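Local atomic coordinates of oxidoreductase (Methanosarcina mazei, PDB entry 3KA7), a protein that binds flavin-adenine dinucleotide and probably acts as an oxidoreductase of the flavin-containing amine oxidoreductase family. Residues A[67-72]-A[76-81]; A[259-264]-A[268-273]; A[305-310]-A[354-359]; A[386-389]-A[394-397]. All coordinates share one frame; numbering follows the deposited sequence.

The four contacts differ in depth and in chemistry. Contact 3 is mainly buried: it packs helix 342-356 against strand 307-311 of the mixed sheet, and a salt bridge closes its outer edge. Contacts 1 and 4 are partly buried. Contact 1 is a small, purely apolar touch between helix 64-71 and strand 78-80, whereas contact 4 relies on backbone, hydroxyl and water bonds along strand 394-396 at the edge of the parallel sheet. Contact 2 lies at the surface and pairs aromatic rings with aliphatic chains. Contacts 2 and 4 are neighbours, since Tyr269 OH lies 3.8 Å from Thr389 CG2; contacts 2 and 3 sit about 44 Å apart, centre to centre.

Contact 1 (A[67-72]-A[76-81]); sequences CFLKEV and VNIVRS
Leu69 is the one residue of 67-72 that reaches 76-81, and what it meets there is entirely aliphatic. Its CD1 methyl approaches Val76 CG1 at 3.9 Å, the closer of two van der Waals contacts. The same CD1 faces the end of Ile78, with CD1 to CD1 at 4.3 Å, a looser touch. The Leu69 and Val76 chains run past each other at a slant. In Val76 the touching CG1 occupies the position between backbone N and carbonyl carbon (chi1 48°), which points this branch at the leucine while CG2 stands anti to the backbone N.

The backbone bonds of 67-72 stay within the helix end, Glu71 N to Cys67 O at 2.9 Å and Val72 N to Phe68 O at 3.0 Å; those of 76-81 go to Glu192, Ile190 and Thr188, forming a small antiparallel pair with strand 189-191, and none joins the two segments.

Surrounding side chains extend the apolar patch: Leu202 of helix 195-208 also touches Leu69, Ala201 packs on Val76, and Leu57 lies on Ile78. The contact closes the short link from helix 64-71 to strand 78-80, and with the Ile78 side chain about 11 Å from the bound FAD it is packing away from the flavin. With 83 Å² buried and only methyl groups meeting, the contact depends on shape, and no directional bond fixes how the helix end is turned against the strand.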
loop_
_atom_site.group_PDB
_atom_site.type_symbol
_atom_site.label_atom_id
_atom_site.label_comp_id
_atom_site.label_asym_id
_atom_site.label_seq_id
_atom_site.Cartn_x
_atom_site.Cartn_y
_atom_site.Cartn_z
ATOM N N CYS A 67 -10.427 -1.049 -11.677
ATOM C CA CYS A 67 -10.972 -0.290 -12.799
ATOM C C CYS A 67 -9.917 -0.007 -13.868
ATOM O O CYS A 67 -10.171 -0.162 -15.066
ATOM C CB CYS A 67 -11.573 1.015 -12.302
ATOM S SG CYS A 67 -13.015 0.733 -11.270
ATOM N N PHE A 68 -8.730 0.413 -13.435
ATOM C CA PHE A 68 -7.610 0.621 -14.365
ATOM C C PHE A 68 -7.343 -0.637 -15.195
ATOM O O PHE A 68 -7.166 -0.571 -16.421
ATOM C CB PHE A 68 -6.345 0.990 -13.579
ATOM C CG PHE A 68 -5.332 1.787 -14.376
ATOM C CD1 PHE A 68 -5.087 3.126 -14.076
ATOM C CD2 PHE A 68 -4.608 1.192 -15.407
ATOM C CE1 PHE A 68 -4.134 3.858 -14.792
ATOM C CE2 PHE A 68 -3.663 1.921 -16.127
ATOM C CZ PHE A 68 -3.431 3.262 -15.818
ATOM N N LEU A 69 -7.308 -1.782 -14.516
ATOM C CA LEU A 69 -7.061 -3.050 -15.183
ATOM C C LEU A 69 -8.109 -3.338 -16.266
ATOM O O LEU A 69 -7.764 -3.781 -17.360
ATOM C CB LEU A 69 -7.010 -4.187 -14.164
ATOM C CG LEU A 69 -5.792 -4.151 -13.220
ATOM C CD1 LEU A 69 -5.862 -5.227 -12.125
ATOM C CD2 LEU A 69 -4.523 -4.311 -14.022
ATOM N N LYS A 70 -9.383 -3.103 -15.963
ATOM C CA LYS A 70 -10.415 -3.243 -17.000
ATOM C C LYS A 70 -10.242 -2.226 -18.139
ATOM O O LYS A 70 -10.472 -2.547 -19.313
ATOM C CB LYS A 70 -11.816 -3.122 -16.394
ATOM C CG LYS A 70 -12.193 -4.261 -15.465
ATOM C CD LYS A 70 -13.668 -4.154 -15.055
ATOM C CE LYS A 70 -14.099 -5.332 -14.190
ATOM N NZ LYS A 70 -15.497 -5.140 -13.683
ATOM N N GLU A 71 -9.840 -1.004 -17.806
ATOM C CA GLU A 71 -9.647 0.028 -18.828
ATOM C C GLU A 71 -8.559 -0.300 -19.847
ATOM O O GLU A 71 -8.658 0.089 -21.024
ATOM C CB GLU A 71 -9.371 1.375 -18.175
ATOM C CG GLU A 71 -10.599 1.936 -17.462
ATOM C CD GLU A 71 -10.335 3.256 -16.761
ATOM O OE1 GLU A 71 -9.180 3.514 -16.347
ATOM O OE2 GLU A 71 -11.293 4.039 -16.611
ATOM N N VAL A 72 -7.512 -0.991 -19.398
ATOM C CA VAL A 72 -6.423 -1.391 -20.294
ATOM C C VAL A 72 -6.612 -2.827 -20.778
ATOM O O VAL A 72 -5.733 -3.409 -21.420
ATOM C CB VAL A 72 -5.024 -1.194 -19.659
ATOM C CG1 VAL A 72 -4.783 0.294 -19.352
ATOM C CG2 VAL A 72 -4.863 -2.056 -18.412
ATOM N N VAL A 76 -7.406 -10.454 -15.186
ATOM C CA VAL A 76 -7.031 -11.110 -13.936
ATOM C C VAL A 76 -8.211 -11.145 -12.983
ATOM O O VAL A 76 -8.948 -10.166 -12.856
ATOM C CB VAL A 76 -5.802 -10.454 -13.266
ATOM C CG1 VAL A 76 -5.967 -8.949 -13.208
ATOM C CG2 VAL A 76 -5.587 -11.029 -11.864
ATOM N N ASN A 77 -8.393 -12.293 -12.346
ATOM C CA ASN A 77 -9.512 -12.530 -11.456
ATOM C C ASN A 77 -9.219 -11.945 -10.088
ATOM O O ASN A 77 -8.249 -12.336 -9.443
ATOM C CB ASN A 77 -9.755 -14.039 -11.320
ATOM C CG ASN A 77 -10.932 -14.364 -10.417
ATOM O OD1 ASN A 77 -11.931 -13.645 -10.403
ATOM N ND2 ASN A 77 -10.826 -15.460 -9.668
ATOM N N ILE A 78 -10.045 -10.999 -9.652
ATOM C CA ILE A 78 -9.938 -10.491 -8.285
ATOM C C ILE A 78 -11.182 -10.900 -7.520
ATOM O O ILE A 78 -12.297 -10.555 -7.919
ATOM C CB ILE A 78 -9.813 -8.959 -8.243
ATOM C CG1 ILE A 78 -8.664 -8.488 -9.136
ATOM C CG2 ILE A 78 -9.599 -8.494 -6.804
ATOM C CD1 ILE A 78 -8.643 -6.988 -9.380
ATOM N N VAL A 79 -10.998 -11.643 -6.439
ATOM C CA VAL A 79 -12.133 -12.086 -5.634
ATOM C C VAL A 79 -12.375 -11.141 -4.471
ATOM O O VAL A 79 -11.424 -10.708 -3.795
ATOM C CB VAL A 79 -11.943 -13.504 -5.100
ATOM C CG1 VAL A 79 -13.271 -14.025 -4.566
ATOM C CG2 VAL A 79 -11.405 -14.433 -6.208
ATOM N N ARG A 80 -13.643 -10.803 -4.250
ATOM C CA ARG A 80 -14.025 -9.971 -3.109
ATOM C C ARG A 80 -13.864 -10.745 -1.801
ATOM O O ARG A 80 -14.347 -11.875 -1.668
ATOM C CB ARG A 80 -15.468 -9.469 -3.260
ATOM C CG ARG A 80 -15.983 -8.658 -2.088
ATOM C CD ARG A 80 -15.260 -7.333 -1.902
ATOM N NE ARG A 80 -15.414 -6.441 -3.052
ATOM C CZ ARG A 80 -16.516 -5.757 -3.342
ATOM N NH1 ARG A 80 -17.589 -5.858 -2.570
ATOM N NH2 ARG A 80 -16.546 -4.960 -4.407
ATOM N N SER A 81 -13.180 -10.138 -0.835
ATOM C CA SER A 81 -12.947 -10.775 0.457
ATOM C C SER A 81 -14.227 -10.833 1.294
ATOM O O SER A 81 -15.129 -10.010 1.135
ATOM C CB SER A 81 -11.910 -9.990 1.264
ATOM O OG SER A 81 -10.620 -10.015 0.685
#

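Contact 2 (A[259-264]-A[268-273])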
loop_
_atom_site.group_PDB
_atom_site.type_symbol
_atom_site.label_atom_id
_atom_site.label_comp_id
_atom_site.label_asym_id
_atom_site.label_seq_id
_atom_site.Cartn_x
_atom_site.Cartn_y
_atom_site.Cartn_z
ATOM N N GLU A 259 21.680 17.391 -12.073
ATOM C CA GLU A 259 22.437 18.343 -12.898
ATOM C C GLU A 259 21.587 19.481 -13.456
ATOM O O GLU A 259 22.113 20.526 -13.866
ATOM C CB GLU A 259 23.115 17.606 -14.046
ATOM C CG GLU A 259 24.406 16.935 -13.665
ATOM C CD GLU A 259 24.996 16.142 -14.813
ATOM O OE1 GLU A 259 24.454 15.070 -15.149
ATOM O OE2 GLU A 259 26.008 16.592 -15.380
ATOM N N ALA A 260 20.271 19.288 -13.464
ATOM C CA ALA A 260 19.377 20.268 -14.065
ATOM C C ALA A 260 18.621 21.098 -13.033
ATOM O O ALA A 260 18.074 22.153 -13.351
ATOM C CB ALA A 260 18.403 19.578 -15.014
ATOM N N LEU A 261 18.602 20.634 -11.790
ATOM C CA LEU A 261 17.830 21.313 -10.755
ATOM C C LEU A 261 18.525 22.563 -10.194
ATOM O O LEU A 261 19.733 22.572 -10.002
ATOM C CB LEU A 261 17.508 20.340 -9.616
ATOM C CG LEU A 261 16.325 19.395 -9.846
ATOM C CD1 LEU A 261 16.323 18.315 -8.772
ATOM C CD2 LEU A 261 15.014 20.163 -9.824
ATOM N N SER A 262 17.744 23.600 -9.907
ATOM C CA SER A 262 18.290 24.831 -9.334
ATOM C C SER A 262 17.765 25.076 -7.922
ATOM O O SER A 262 16.558 25.177 -7.713
ATOM C CB SER A 262 17.970 26.031 -10.232
ATOM O OG SER A 262 18.206 27.261 -9.553
ATOM N N LYS A 263 18.673 25.175 -6.956
ATOM C CA LYS A 263 18.273 25.455 -5.576
ATOM C C LYS A 263 17.573 26.796 -5.493
ATOM O O LYS A 263 16.827 27.063 -4.548
ATOM C CB LYS A 263 19.482 25.447 -4.639
ATOM C CG LYS A 263 20.004 24.056 -4.322
ATOM C CD LYS A 263 21.099 24.099 -3.269
ATOM C CE LYS A 263 21.563 22.692 -2.905
ATOM N NZ LYS A 263 20.418 21.814 -2.531
ATOM N N GLU A 264 17.829 27.643 -6.487
ATOM C CA GLU A 264 17.214 28.958 -6.556
ATOM C C GLU A 264 15.869 28.905 -7.264
ATOM O O GLU A 264 14.823 29.139 -6.653
ATOM C CB GLU A 264 18.146 29.943 -7.272
ATOM C CG GLU A 264 19.323 30.413 -6.419
ATOM C CD GLU A 264 20.330 31.242 -7.205
ATOM O OE1 GLU A 264 19.954 31.826 -8.247
ATOM O OE2 GLU A 264 21.503 31.307 -6.776
ATOM N N ALA A 268 11.054 25.728 -4.205
ATOM C CA ALA A 268 9.836 25.094 -3.681
ATOM C C ALA A 268 9.879 23.569 -3.813
ATOM O O ALA A 268 9.474 22.850 -2.897
ATOM C CB ALA A 268 8.602 25.656 -4.355
ATOM N N TYR A 269 10.393 23.090 -4.945
ATOM C CA TYR A 269 10.559 21.653 -5.176
ATOM C C TYR A 269 11.577 21.010 -4.227
ATOM O O TYR A 269 11.334 19.923 -3.700
ATOM C CB TYR A 269 10.924 21.369 -6.639
ATOM C CG TYR A 269 10.786 19.907 -7.022
ATOM C CD1 TYR A 269 9.535 19.307 -7.120
ATOM C CD2 TYR A 269 11.908 19.130 -7.279
ATOM C CE1 TYR A 269 9.405 17.971 -7.468
ATOM C CE2 TYR A 269 11.791 17.792 -7.622
ATOM C CZ TYR A 269 10.538 17.216 -7.717
ATOM O OH TYR A 269 10.429 15.882 -8.060
ATOM N N PHE A 270 12.708 21.680 -3.998
ATOM C CA PHE A 270 13.681 21.204 -3.022
ATOM C C PHE A 270 13.065 21.082 -1.628
ATOM O O PHE A 270 13.312 20.107 -0.916
ATOM C CB PHE A 270 14.905 22.123 -2.965
ATOM C CG PHE A 270 15.966 21.793 -3.980
ATOM C CD1 PHE A 270 16.991 20.922 -3.667
ATOM C CD2 PHE A 270 15.949 22.372 -5.239
ATOM C CE1 PHE A 270 17.975 20.619 -4.593
ATOM C CE2 PHE A 270 16.929 22.074 -6.171
ATOM C CZ PHE A 270 17.945 21.203 -5.851
ATOM N N LYS A 271 12.266 22.077 -1.249
ATOM C CA LYS A 271 11.662 22.103 0.076
ATOM C C LYS A 271 10.693 20.945 0.218
ATOM O O LYS A 271 10.674 20.255 1.239
ATOM C CB LYS A 271 10.926 23.418 0.309
ATOM C CG LYS A 271 10.407 23.562 1.730
ATOM C CD LYS A 271 9.775 24.935 1.928
ATOM C CE LYS A 271 9.799 25.361 3.391
ATOM N NZ LYS A 271 8.989 24.479 4.263
HETATM N N MSE A 272 9.906 20.739 -0.833
HETATM C CA MSE A 272 8.922 19.669 -0.888
HETATM C C MSE A 272 9.608 18.307 -0.731
HETATM O O MSE A 272 9.203 17.485 0.095
HETATM C CB MSE A 272 8.176 19.741 -2.224
HETATM C CG MSE A 272 7.015 18.777 -2.352
HETATM SE SE MSE A 272 7.577 16.953 -2.722
HETATM C CE MSE A 272 6.636 16.265 -1.153
ATOM N N VAL A 273 10.645 18.084 -1.533
ATOM C CA VAL A 273 11.376 16.821 -1.512
ATOM C C VAL A 273 11.974 16.573 -0.133
ATOM O O VAL A 273 11.964 15.456 0.367
ATOM C CB VAL A 273 12.483 16.784 -2.577
ATOM C CG1 VAL A 273 13.342 15.534 -2.416
ATOM C CG2 VAL A 273 11.870 16.852 -3.972
#
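The loop between helices 250-256 and 267-275 folds back on the second of them, laying Leu261, Ser262 and Lys263 against Tyr269 and Phe270. Phe270 is the centre of the contact, with 109 Å² of its surface taken up by the loop. Lys263 CG stands over one face of its ring, 4.0 Å from the centroid and 18° off the normal, which is a CH-pi contact displaced toward the rim. The lysine chain crosses the phenylalanine at about a right angle, and a bend at its last torsion (chi4 -52°) brings NZ to 3.4 Å from Phe270 CE1. Leu261 CB adds an aliphatic contact to Phe270 CZ at 3.9 Å, and the backbone Ser262 O lies 3.5 Å from CE2 of the same ring.

Tyr269, one residue earlier on the helix, receives the other end of the leucine: Leu261 CD2 lies 4.1 Å from Tyr269 CD2, the two side chains crossing roughly perpendicularly. The tyrosine hydroxyl is bonded to His250 at the start of the preceding helix.

Ser262 OG accepts from Ala265 N and, weakly, from Glu264 N at 3.1 Å, while Ser262 N bonds to Asp266. The result is a polar turn leading into helix 267-275, with Leu261 and the aliphatic part of Lys263 laid over its first turn: a surface helix-loop-helix connection whose loop packs on two successive aromatic residues.

Contact 3 (A[305-310]-A[354-359])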
loop_
_atom_site.group_PDB
_atom_site.type_symbol
_atom_site.label_atom_id
_atom_site.label_comp_id
_atom_site.label_asym_id
_atom_site.label_seq_id
_atom_site.Cartn_x
_atom_site.Cartn_y
_atom_site.Cartn_z
ATOM N N ARG A 305 1.114 -5.552 21.339
ATOM C CA ARG A 305 2.257 -4.641 21.460
ATOM C C ARG A 305 2.514 -3.906 20.147
ATOM O O ARG A 305 2.759 -2.699 20.147
ATOM C CB ARG A 305 3.528 -5.416 21.810
ATOM C CG ARG A 305 3.467 -6.201 23.113
ATOM C CD ARG A 305 4.472 -7.345 23.087
ATOM N NE ARG A 305 4.358 -8.173 24.283
ATOM C CZ ARG A 305 3.423 -9.100 24.457
ATOM N NH1 ARG A 305 2.523 -9.337 23.509
ATOM N NH2 ARG A 305 3.388 -9.798 25.582
ATOM N N ARG A 306 2.456 -4.641 19.035
ATOM C CA ARG A 306 2.859 -4.100 17.728
ATOM C C ARG A 306 2.004 -4.568 16.542
ATOM O O ARG A 306 1.706 -3.775 15.650
ATOM C CB ARG A 306 4.323 -4.430 17.440
ATOM C CG ARG A 306 5.301 -3.640 18.279
ATOM C CD ARG A 306 5.250 -2.195 17.849
ATOM N NE ARG A 306 5.851 -1.264 18.795
ATOM C CZ ARG A 306 7.069 -1.379 19.285
ATOM N NH1 ARG A 306 7.823 -2.400 18.903
ATOM N NH2 ARG A 306 7.546 -0.469 20.137
ATOM N N ILE A 307 1.649 -5.849 16.495
ATOM C CA ILE A 307 0.923 -6.376 15.319
ATOM C C ILE A 307 -0.440 -5.696 15.155
ATOM O O ILE A 307 -1.220 -5.617 16.105
ATOM C CB ILE A 307 0.775 -7.910 15.375
ATOM C CG1 ILE A 307 2.157 -8.558 15.185
ATOM C CG2 ILE A 307 -0.150 -8.399 14.271
ATOM C CD1 ILE A 307 2.171 -10.087 15.292
ATOM N N ASN A 308 -0.697 -5.157 13.965
ATOM C CA ASN A 308 -1.956 -4.437 13.706
ATOM C C ASN A 308 -3.030 -5.304 13.070
ATOM O O ASN A 308 -4.234 -5.061 13.223
ATOM C CB ASN A 308 -1.703 -3.246 12.792
ATOM C CG ASN A 308 -0.698 -2.287 13.366
ATOM O OD1 ASN A 308 0.337 -2.058 12.761
ATOM N ND2 ASN A 308 -0.985 -1.742 14.563
ATOM N N GLY A 309 -2.600 -6.296 12.307
ATOM C CA GLY A 309 -3.567 -7.218 11.730
ATOM C C GLY A 309 -2.880 -8.296 10.926
ATOM O O GLY A 309 -1.659 -8.299 10.768
ATOM N N VAL A 310 -3.675 -9.221 10.419
ATOM C CA VAL A 310 -3.111 -10.319 9.676
ATOM C C VAL A 310 -4.091 -10.763 8.603
ATOM O O VAL A 310 -5.295 -10.515 8.731
ATOM C CB VAL A 310 -2.681 -11.458 10.658
ATOM C CG1 VAL A 310 -3.076 -11.150 12.100
ATOM C CG2 VAL A 310 -3.086 -12.829 10.190
ATOM N N LYS A 354 1.961 -15.226 20.013
ATOM C CA LYS A 354 1.596 -16.215 21.021
ATOM C C LYS A 354 0.250 -15.886 21.661
ATOM O O LYS A 354 -0.462 -16.781 22.119
ATOM C CB LYS A 354 2.677 -16.274 22.098
ATOM C CG LYS A 354 4.065 -16.603 21.566
ATOM C CD LYS A 354 5.091 -16.502 22.701
ATOM C CE LYS A 354 6.524 -16.595 22.187
ATOM N NZ LYS A 354 7.472 -16.693 23.334
ATOM N N GLU A 355 -0.085 -14.599 21.686
ATOM C CA GLU A 355 -1.320 -14.123 22.311
ATOM C C GLU A 355 -2.468 -14.057 21.309
ATOM O O GLU A 355 -3.630 -14.249 21.664
ATOM C CB GLU A 355 -1.089 -12.765 22.983
ATOM C CG GLU A 355 -0.085 -12.842 24.145
ATOM C CD GLU A 355 0.261 -11.501 24.779
ATOM O OE1 GLU A 355 -0.159 -10.437 24.281
ATOM O OE2 GLU A 355 0.981 -11.516 25.795
ATOM N N ILE A 356 -2.132 -13.783 20.052
ATOM C CA ILE A 356 -3.113 -13.767 18.974
ATOM C C ILE A 356 -3.531 -15.190 18.609
ATOM O O ILE A 356 -4.708 -15.475 18.433
ATOM C CB ILE A 356 -2.561 -13.035 17.716
ATOM C CG1 ILE A 356 -2.185 -11.583 18.066
ATOM C CG2 ILE A 356 -3.591 -13.053 16.614
ATOM C CD1 ILE A 356 -1.317 -10.882 16.985
ATOM N N PHE A 357 -2.558 -16.087 18.533
ATOM C CA PHE A 357 -2.800 -17.432 18.032
ATOM C C PHE A 357 -2.362 -18.501 19.033
ATOM O O PHE A 357 -1.613 -19.400 18.678
ATOM C CB PHE A 357 -2.049 -17.623 16.710
ATOM C CG PHE A 357 -2.529 -16.723 15.603
ATOM C CD1 PHE A 357 -3.869 -16.706 15.249
ATOM C CD2 PHE A 357 -1.641 -15.916 14.907
ATOM C CE1 PHE A 357 -4.329 -15.897 14.222
ATOM C CE2 PHE A 357 -2.098 -15.093 13.873
ATOM C CZ PHE A 357 -3.435 -15.088 13.537
ATOM N N PRO A 358 -2.834 -18.405 20.283
ATOM C CA PRO A 358 -2.366 -19.337 21.300
ATOM C C PRO A 358 -2.643 -20.807 20.952
ATOM O O PRO A 358 -3.747 -21.162 20.535
ATOM C CB PRO A 358 -3.138 -18.907 22.559
ATOM C CG PRO A 358 -4.377 -18.275 22.045
ATOM C CD PRO A 358 -3.910 -17.533 20.789
ATOM N N GLY A 359 -1.627 -21.645 21.110
ATOM C CA GLY A 359 -1.797 -23.085 20.933
ATOM C C GLY A 359 -1.944 -23.533 19.493
ATOM O O GLY A 359 -2.114 -24.726 19.223
#
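Ile307 and Ile356 form the tight inner part of this contact, where the end of helix 342-356 lies against strand 307-311. Ile356 CD1 is lodged beside Ile307, 3.9 Å from CG2 and 4.0 Å from CD1, the two side chains meeting at a slant. Deeper along the strand, Val310 CG2 abuts the edge of the Phe357 ring at CZ, 4.1 Å away. Ile356 CG2 lies 3.5 Å above the plane of the Phe357 ring, over its centre, and covers that face.

The outer side is polar and more exposed. Arg305, its chain extended from CG to NE, presents two nitrogens to Glu355: NH2 bonds OE2 at 3.0 Å (165°), nearly in the guanidinium plane, while NH1 to OE1, also 3.0 Å, is bent and weak. The two planes are 47° apart, so the fork is twisted. Asp352 is a second anionic partner of NH1. Cutting Glu355 back to an alanine here would probably leave the guanidinium without its two-pronged mate, freer to swing round Asp352. Chemically, hydrophobic packing seats the helix end on the sheet, and Glu355 and Asp352 together hold the arginine at the rim.

Contact 4 (A[386-389]-A[394-397])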
loop_
_atom_site.group_PDB
_atom_site.type_symbol
_atom_site.label_atom_id
_atom_site.label_comp_id
_atom_site.label_asym_id
_atom_site.label_seq_id
_atom_site.Cartn_x
_atom_site.Cartn_y
_atom_site.Cartn_z
ATOM N N GLY A 386 1.879 16.162 -5.467
ATOM C CA GLY A 386 1.369 15.826 -6.785
ATOM C C GLY A 386 2.346 14.998 -7.594
ATOM O O GLY A 386 3.371 14.534 -7.080
ATOM N N ASN A 387 2.040 14.809 -8.874
ATOM C CA ASN A 387 2.878 13.986 -9.739
ATOM C C ASN A 387 3.773 14.801 -10.651
ATOM O O ASN A 387 4.513 14.231 -11.443
ATOM C CB ASN A 387 2.021 13.092 -10.638
ATOM C CG ASN A 387 1.020 12.312 -9.876
ATOM O OD1 ASN A 387 1.355 11.281 -9.272
ATOM N ND2 ASN A 387 -0.241 12.778 -9.893
ATOM N N GLU A 388 3.704 16.129 -10.558
ATOM C CA GLU A 388 4.506 16.967 -11.449
ATOM C C GLU A 388 5.873 17.298 -10.872
ATOM O O GLU A 388 6.096 17.165 -9.673
ATOM C CB GLU A 388 3.755 18.254 -11.792
ATOM C CG GLU A 388 2.428 17.961 -12.483
ATOM C CD GLU A 388 1.740 19.185 -13.054
ATOM O OE1 GLU A 388 2.159 20.323 -12.762
ATOM O OE2 GLU A 388 0.763 18.996 -13.801
ATOM N N THR A 389 6.770 17.751 -11.743
ATOM C CA THR A 389 8.118 18.136 -11.352
ATOM C C THR A 389 8.399 19.482 -11.999
ATOM O O THR A 389 7.544 20.013 -12.722
ATOM C CB THR A 389 9.170 17.106 -11.821
ATOM O OG1 THR A 389 9.330 17.174 -13.250
ATOM C CG2 THR A 389 8.746 15.680 -11.432
ATOM N N LEU A 394 8.107 15.391 -17.570
ATOM C CA LEU A 394 8.559 14.474 -16.519
ATOM C C LEU A 394 7.531 14.394 -15.403
ATOM O O LEU A 394 7.237 15.406 -14.756
ATOM C CB LEU A 394 9.908 14.936 -15.950
ATOM C CG LEU A 394 10.414 14.141 -14.738
ATOM C CD1 LEU A 394 10.649 12.689 -15.103
ATOM C CD2 LEU A 394 11.677 14.780 -14.197
ATOM N N TYR A 395 6.983 13.196 -15.194
ATOM C CA TYR A 395 6.009 12.939 -14.129
ATOM C C TYR A 395 6.469 11.818 -13.193
ATOM O O TYR A 395 7.232 10.942 -13.588
ATOM C CB TYR A 395 4.654 12.559 -14.726
ATOM C CG TYR A 395 4.016 13.676 -15.543
ATOM C CD1 TYR A 395 3.166 14.596 -14.945
ATOM C CD2 TYR A 395 4.278 13.807 -16.902
ATOM C CE1 TYR A 395 2.581 15.627 -15.684
ATOM C CE2 TYR A 395 3.706 14.835 -17.650
ATOM C CZ TYR A 395 2.852 15.737 -17.030
ATOM O OH TYR A 395 2.271 16.765 -17.758
ATOM N N VAL A 396 5.987 11.860 -11.958
ATOM C CA VAL A 396 6.299 10.827 -10.966
ATOM C C VAL A 396 5.036 10.069 -10.592
ATOM O O VAL A 396 4.006 10.673 -10.262
ATOM C CB VAL A 396 6.908 11.443 -9.688
ATOM C CG1 VAL A 396 7.092 10.356 -8.599
ATOM C CG2 VAL A 396 8.208 12.142 -10.024
ATOM N N VAL A 397 5.113 8.742 -10.653
ATOM C CA VAL A 397 4.010 7.894 -10.223
ATOM C C VAL A 397 4.496 6.879 -9.196
ATOM O O VAL A 397 5.703 6.691 -9.014
ATOM C CB VAL A 397 3.387 7.142 -11.401
ATOM C CG1 VAL A 397 2.853 8.152 -12.434
ATOM C CG2 VAL A 397 4.416 6.210 -12.051
HETATM O O HOH W 1 0.985 18.749 -16.514
HETATM O O HOH W 2 5.816 17.722 -14.532
#
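Asn387 and Val396 join a loop to the edge of the parallel, Rossmann-type sheet, where strand 394-396 is outermost. Val396 N donates to Asn387 O at 2.8 Å and 168°, a short, nearly straight bond. From this anchor the side chains take distinct attitudes.

Glu388 and Tyr395 lie side by side and point the same way, their carboxylate and ring planes 73° apart. Glu388 CG comes within 4.0 Å of Tyr395 CE1, and farther out water 1 bridges OE2 and the tyrosine OH, lying in the plane of the ring. Lys422 forms a salt bridge with the same OE2, so the carboxylate has both a charged partner and a water.

Thr389 instead crosses Leu394 and Val396 at about right angles. Its OG1, placed between backbone N and carbonyl carbon (chi1 71°), donates to Leu394 O at 3.1 Å from well above the carbonyl plane and also bonds to Phe391 N. On the other branch, CG2 packs on Val396 CG2 at 3.8 Å. A valine in place of Thr389 would probably leave the Phe391 amide without this acceptor and Leu394 O with one bond fewer. Beside strand 394-396, the parallel strand 243-246 continues the sheet, and Val397 lies close to the FAD-binding Gly11. Water 2 completes the join, accepting from Thr389 N at 2.9 Å and donating to Leu394 O at 2.7 Å.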